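Local coordinates for protein maltose operon transcriptional repressor (Staphylococcus aureus subsp. aureus Mu50, PDB 3HCW) that probably represses transcription of the maltose operon, its C-terminal fragment having the two-lobed periplasmic-binding-protein-like fold that in LacI-type regulators senses a small effector, at residues A[241-246]-A[277-282]; A[248-253]-A[273-278]. All coordinates share one frame; numbering follows the deposited sequence. Where two conformers were deposited one is given.

Interaction 1 (A[241-246]-A[277-282]); sequences TCIDIK and TELKIR
D244 and K280 meet on one face of an antiparallel strand pair, where K246 and E278 join them in a salt-bridge network of four residues. D244 points its CG anti to the backbone N (chi1 -177°), which stands the carboxylate up from the sheet face, where K280 reaches across to it. K280 NZ reaches the anti lone pair of OD2 at 3.0 Å, while K246 NZ comes from above the carboxylate plane, 2.7 Å from the same D244 OD2. Lysines suit these places because their long chains can fold back: K246, bent at chi2, also delivers NZ to E278 OE1 at 2.9 Å, nearly along the C-O axis. The two ammonium groups, close neighbours, are thus probably offset by the carboxylates between them. D244 OD1 accepts from K246 N, an Asx turn just before helix 247-263.

Backbone bonds pair C242 with K280 and D244 with E278. Beyond them T241 OG1 takes a nearly straight bond from R282 N (2.8 Å, 169°) and also pairs with T285. The R282 guanidinium is bound to Q240 O and D229. On the other face the branched I243 sets CD1 against L279 CD1 (4.0 Å) and CG2 against T277 CB.

This apolar side packs on L122 of helix 115-129; the strand pair belongs to the alpha/beta sheet of a periplasmic-binding-protein-like domain, where strand 222-227 flanks strand 241-244 on its other edge.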
loop_
_atom_site.group_PDB
_atom_site.type_symbol
_atom_site.label_atom_id
_atom_site.label_comp_id
_atom_site.label_asym_id
_atom_site.label_seq_id
_atom_site.Cartn_x
_atom_site.Cartn_y
_atom_site.Cartn_z
ATOM N N THR A 241 8.440 -5.996 -14.297
ATOM C CA THR A 241 7.511 -6.392 -15.332
ATOM C C THR A 241 6.344 -7.090 -14.650
ATOM O O THR A 241 6.534 -7.956 -13.776
ATOM C CB THR A 241 8.204 -7.290 -16.342
ATOM O OG1 THR A 241 9.178 -6.517 -17.059
ATOM C CG2 THR A 241 7.230 -7.892 -17.321
ATOM N N CYS A 242 5.139 -6.676 -15.031
ATOM C CA CYS A 242 3.941 -7.225 -14.419
ATOM C C CYS A 242 2.690 -7.063 -15.245
ATOM O O CYS A 242 2.628 -6.284 -16.205
ATOM C CB CYS A 242 3.714 -6.683 -12.998
ATOM S SG CYS A 242 4.113 -4.974 -12.780
ATOM N N ILE A 243 1.712 -7.880 -14.881
ATOM C CA ILE A 243 0.406 -7.859 -15.482
ATOM C C ILE A 243 -0.476 -6.931 -14.656
ATOM O O ILE A 243 -0.698 -7.167 -13.461
ATOM C CB ILE A 243 -0.219 -9.274 -15.500
ATOM C CG1 ILE A 243 0.652 -10.260 -16.294
ATOM C CG2 ILE A 243 -1.629 -9.217 -16.059
ATOM C CD1 ILE A 243 0.705 -9.993 -17.822
ATOM N N ASP A 244 -0.969 -5.873 -15.300
ATOM C CA ASP A 244 -1.948 -4.976 -14.696
ATOM C C ASP A 244 -3.346 -5.632 -14.743
ATOM O O ASP A 244 -3.878 -5.878 -15.808
ATOM C CB ASP A 244 -1.927 -3.647 -15.460
ATOM C CG ASP A 244 -2.865 -2.609 -14.878
ATOM O OD1 ASP A 244 -3.472 -2.847 -13.806
ATOM O OD2 ASP A 244 -2.982 -1.531 -15.500
ATOM N N ILE A 245 -3.943 -5.904 -13.590
ATOM C CA ILE A 245 -5.203 -6.660 -13.571
ATOM C C ILE A 245 -6.423 -5.776 -13.293
ATOM O O ILE A 245 -7.510 -6.275 -12.974
ATOM C CB ILE A 245 -5.138 -7.888 -12.625
ATOM C CG1 ILE A 245 -5.016 -7.460 -11.161
ATOM C CG2 ILE A 245 -3.994 -8.804 -13.022
ATOM C CD1 ILE A 245 -5.131 -8.605 -10.176
ATOM N N LYS A 246 -6.216 -4.462 -13.452
ATOM C CA LYS A 246 -7.243 -3.423 -13.340
ATOM C C LYS A 246 -8.170 -3.570 -12.113
ATOM O O LYS A 246 -9.387 -3.747 -12.271
ATOM C CB LYS A 246 -8.074 -3.366 -14.630
ATOM C CG LYS A 246 -7.289 -3.567 -15.926
ATOM C CD LYS A 246 -6.541 -2.305 -16.346
ATOM C CE LYS A 246 -5.617 -2.603 -17.518
ATOM N NZ LYS A 246 -4.576 -1.546 -17.684
ATOM N N THR A 277 -6.672 -7.674 -19.011
ATOM C CA THR A 277 -5.445 -7.314 -18.325
ATOM C C THR A 277 -4.418 -6.750 -19.318
ATOM O O THR A 277 -4.632 -6.766 -20.528
ATOM C CB THR A 277 -4.861 -8.519 -17.586
ATOM O OG1 THR A 277 -4.453 -9.499 -18.538
ATOM C CG2 THR A 277 -5.894 -9.134 -16.610
ATOM N N GLU A 278 -3.307 -6.243 -18.798
ATOM C CA GLU A 278 -2.292 -5.633 -19.641
ATOM C C GLU A 278 -0.891 -5.851 -19.077
ATOM O O GLU A 278 -0.600 -5.482 -17.938
ATOM C CB GLU A 278 -2.585 -4.134 -19.813
ATOM C CG GLU A 278 -1.504 -3.358 -20.531
ATOM C CD GLU A 278 -1.785 -1.854 -20.596
ATOM O OE1 GLU A 278 -2.707 -1.372 -19.897
ATOM O OE2 GLU A 278 -1.072 -1.147 -21.347
ATOM N N LEU A 279 -0.039 -6.464 -19.887
ATOM C CA LEU A 279 1.381 -6.566 -19.603
ATOM C C LEU A 279 2.039 -5.185 -19.644
ATOM O O LEU A 279 1.848 -4.431 -20.596
ATOM C CB LEU A 279 2.053 -7.514 -20.610
ATOM C CG LEU A 279 3.584 -7.669 -20.548
ATOM C CD1 LEU A 279 4.008 -8.380 -19.288
ATOM C CD2 LEU A 279 4.095 -8.400 -21.764
ATOM N N LYS A 280 2.773 -4.866 -18.580
ATOM C CA LYS A 280 3.622 -3.676 -18.491
ATOM C C LYS A 280 5.070 -4.155 -18.377
ATOM O O LYS A 280 5.467 -4.692 -17.335
ATOM C CB LYS A 280 3.278 -2.834 -17.249
ATOM C CG LYS A 280 1.828 -2.360 -17.114
ATOM C CD LYS A 280 1.628 -0.978 -17.735
ATOM C CE LYS A 280 0.378 -0.285 -17.199
ATOM N NZ LYS A 280 -0.875 -1.030 -17.519
ATOM N N ILE A 281 5.852 -3.966 -19.442
ATOM C CA ILE A 281 7.252 -4.401 -19.487
ATOM C C ILE A 281 8.157 -3.385 -18.813
ATOM O O ILE A 281 8.108 -2.191 -19.122
ATOM C CB ILE A 281 7.724 -4.644 -20.931
ATOM C CG1 ILE A 281 6.788 -5.651 -21.617
ATOM C CG2 ILE A 281 9.188 -5.127 -20.956
ATOM C CD1 ILE A 281 6.951 -5.743 -23.144
ATOM N N ARG A 282 8.966 -3.854 -17.866
ATOM C CA ARG A 282 9.903 -2.981 -17.159
ATOM C C ARG A 282 11.305 -3.604 -17.163
ATOM O O ARG A 282 11.545 -4.580 -17.870
ATOM C CB ARG A 282 9.400 -2.682 -15.735
ATOM C CG ARG A 282 8.062 -1.929 -15.678
ATOM C CD ARG A 282 7.904 -1.098 -14.403
ATOM N NE ARG A 282 6.612 -0.397 -14.391
ATOM C CZ ARG A 282 5.468 -0.939 -13.966
ATOM N NH1 ARG A 282 5.448 -2.186 -13.490
ATOM N NH2 ARG A 282 4.343 -0.243 -14.019
#

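Interaction 2 (A[248-253]-A[273-278]); sequences RMLGQQ and VIIDTE
I275 projects from its strand toward helix 248-253 and is met there by M249, L250 and Q253. Its CG1 lies anti to the carbonyl carbon, and an unusual chi2 of 96° carries CD1 between L250 and Q253. L250 CD2 approaches this methyl to 3.8 Å, and Q253 CG lies 3.9 Å from I275 CD1. M249 covers the next atom inward: in one of its two conformers, CE comes within 3.9 Å of I275 CG1. A long, flexible thioether probably suits this more exposed flank, whereas the compact branched end of L250 suits the buried side, where it also touches I111 and F26.

Helix and strand run nearly antiparallel, 159° between their directions, and the axes of helix 248-253 and strand 273-275 pass 9.4 Å apart, a helix packed on the face of an alpha/beta sheet as in the N-terminal lobe of periplasmic-binding-protein-like folds. One turn along the helix from M249, Q253 is bent at chi2. This bend turns its CB and CG toward I275 and sets OE1 against V273 CG1 at 3.8 Å, the two side chains crossing at about a right angle. V273 and I275, both beta-branched and so suited to a strand, point to the helix, and their backbones bond to strand 110-113.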
loop_
_atom_site.group_PDB
_atom_site.type_symbol
_atom_site.label_atom_id
_atom_site.label_comp_id
_atom_site.label_asym_id
_atom_site.label_seq_id
_atom_site.Cartn_x
_atom_site.Cartn_y
_atom_site.Cartn_z
ATOM N N ARG A 248 -9.229 -1.449 -9.820
ATOM C CA ARG A 248 -10.222 -0.383 -9.687
ATOM C C ARG A 248 -11.404 -0.617 -10.629
ATOM O O ARG A 248 -12.552 -0.389 -10.239
ATOM C CB ARG A 248 -9.603 0.991 -9.905
ATOM C CG ARG A 248 -10.449 2.112 -9.353
ATOM C CD ARG A 248 -9.683 3.411 -9.353
ATOM N NE ARG A 248 -10.559 4.521 -9.007
ATOM C CZ ARG A 248 -10.146 5.760 -8.780
ATOM N NH1 ARG A 248 -11.031 6.703 -8.473
ATOM N NH2 ARG A 248 -8.859 6.057 -8.866
ATOM N N MET A 249 -11.112 -1.100 -11.843
ATOM C CA MET A 249 -12.143 -1.520 -12.797
ATOM C C MET A 249 -12.955 -2.701 -12.268
ATOM O O MET A 249 -14.173 -2.681 -12.332
ATOM C CB MET A 249 -11.534 -1.902 -14.148
ATOM C CG MET A 249 -11.679 -0.861 -15.249
ATOM S SD MET A 249 -11.319 -1.544 -16.889
ATOM C CE MET A 249 -12.820 -2.461 -17.224
ATOM N N LEU A 250 -12.271 -3.733 -11.762
ATOM C CA LEU A 250 -12.959 -4.887 -11.160
ATOM C C LEU A 250 -13.969 -4.460 -10.089
ATOM O O LEU A 250 -15.100 -4.943 -10.065
ATOM C CB LEU A 250 -11.947 -5.858 -10.529
ATOM C CG LEU A 250 -11.078 -6.735 -11.427
ATOM C CD1 LEU A 250 -9.790 -7.088 -10.707
ATOM C CD2 LEU A 250 -11.815 -8.001 -11.864
ATOM N N GLY A 251 -13.549 -3.531 -9.224
ATOM C CA GLY A 251 -14.388 -3.012 -8.152
ATOM C C GLY A 251 -15.585 -2.218 -8.652
ATOM O O GLY A 251 -16.710 -2.409 -8.174
ATOM N N GLN A 252 -15.345 -1.332 -9.616
ATOM C CA GLN A 252 -16.418 -0.541 -10.219
ATOM C C GLN A 252 -17.464 -1.446 -10.861
ATOM O O GLN A 252 -18.654 -1.218 -10.690
ATOM C CB GLN A 252 -15.872 0.458 -11.244
ATOM C CG GLN A 252 -15.129 1.629 -10.621
ATOM C CD GLN A 252 -14.419 2.501 -11.651
ATOM O OE1 GLN A 252 -14.400 2.194 -12.843
ATOM N NE2 GLN A 252 -13.832 3.600 -11.187
ATOM N N GLN A 253 -17.007 -2.473 -11.577
ATOM C CA GLN A 253 -17.902 -3.442 -12.230
ATOM C C GLN A 253 -18.717 -4.270 -11.222
ATOM O O GLN A 253 -19.889 -4.548 -11.451
ATOM C CB GLN A 253 -17.105 -4.371 -13.142
ATOM C CG GLN A 253 -16.489 -3.696 -14.369
ATOM C CD GLN A 253 -17.518 -3.321 -15.418
ATOM O OE1 GLN A 253 -18.355 -4.141 -15.810
ATOM N NE2 GLN A 253 -17.460 -2.080 -15.883
ATOM N N VAL A 273 -18.363 -11.562 -15.792
ATOM C CA VAL A 273 -17.860 -10.350 -16.425
ATOM C C VAL A 273 -16.341 -10.446 -16.401
ATOM O O VAL A 273 -15.744 -10.650 -15.340
ATOM C CB VAL A 273 -18.357 -9.052 -15.725
ATOM C CG1 VAL A 273 -17.773 -7.806 -16.391
ATOM C CG2 VAL A 273 -19.898 -8.980 -15.711
ATOM N N ILE A 274 -15.722 -10.335 -17.574
ATOM C CA ILE A 274 -14.276 -10.463 -17.687
ATOM C C ILE A 274 -13.629 -9.089 -17.954
ATOM O O ILE A 274 -14.004 -8.381 -18.889
ATOM C CB ILE A 274 -13.890 -11.545 -18.739
ATOM C CG1 ILE A 274 -14.370 -12.942 -18.288
ATOM C CG2 ILE A 274 -12.380 -11.546 -19.034
ATOM C CD1 ILE A 274 -13.511 -13.648 -17.206
ATOM N N ILE A 275 -12.686 -8.717 -17.094
ATOM C CA ILE A 275 -11.911 -7.487 -17.228
ATOM C C ILE A 275 -10.550 -7.837 -17.842
ATOM O O ILE A 275 -9.834 -8.700 -17.326
ATOM C CB ILE A 275 -11.772 -6.752 -15.849
ATOM C CG1 ILE A 275 -13.017 -5.926 -15.553
ATOM C CG2 ILE A 275 -10.569 -5.813 -15.795
ATOM C CD1 ILE A 275 -14.003 -6.619 -14.686
ATOM N N ASP A 276 -10.224 -7.184 -18.958
ATOM C CA ASP A 276 -8.978 -7.422 -19.693
ATOM C C ASP A 276 -7.776 -6.948 -18.893
ATOM O O ASP A 276 -7.843 -5.942 -18.206
ATOM C CB ASP A 276 -8.976 -6.678 -21.040
ATOM C CG ASP A 276 -9.998 -7.221 -22.035
ATOM O OD1 ASP A 276 -10.341 -8.429 -21.995
ATOM O OD2 ASP A 276 -10.444 -6.421 -22.886
ATOM N N THR A 277 -6.672 -7.674 -19.011
ATOM C CA THR A 277 -5.445 -7.314 -18.325
ATOM C C THR A 277 -4.418 -6.750 -19.318
ATOM O O THR A 277 -4.632 -6.766 -20.528
ATOM C CB THR A 277 -4.861 -8.519 -17.586
ATOM O OG1 THR A 277 -4.453 -9.499 -18.538
ATOM C CG2 THR A 277 -5.894 -9.134 -16.610
ATOM N N GLU A 278 -3.307 -6.243 -18.798
ATOM C CA GLU A 278 -2.292 -5.633 -19.641
ATOM C C GLU A 278 -0.891 -5.851 -19.077
ATOM O O GLU A 278 -0.600 -5.482 -17.938
ATOM C CB GLU A 278 -2.585 -4.134 -19.813
ATOM C CG GLU A 278 -1.504 -3.358 -20.531
ATOM C CD GLU A 278 -1.785 -1.854 -20.596
ATOM O OE1 GLU A 278 -2.707 -1.372 -19.897
ATOM O OE2 GLU A 278 -1.072 -1.147 -21.347
#

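Overall arrangement
From the N terminus, the chain reaches strand 241-244, passes through K246 into helix 247-263, and returns along strand 272-280. Interaction 1 closes the outer loop, with 30 residues between its segments; interaction 2 is nested inside it, closing 19 residues over the same helix. Both end on the returning strand and share T277 and E278, although these two residues make their contacts in interaction 1. The contacts also touch directly, K246 CB packing on I275 CG2 and I245 O on L250 CD1. Strand 272-280 therefore joins two places: its early part pairs with strand 110-113 beneath the helix, and its later part pairs with strand 241-244 beside helix 115-129, linking the two halves of the fold.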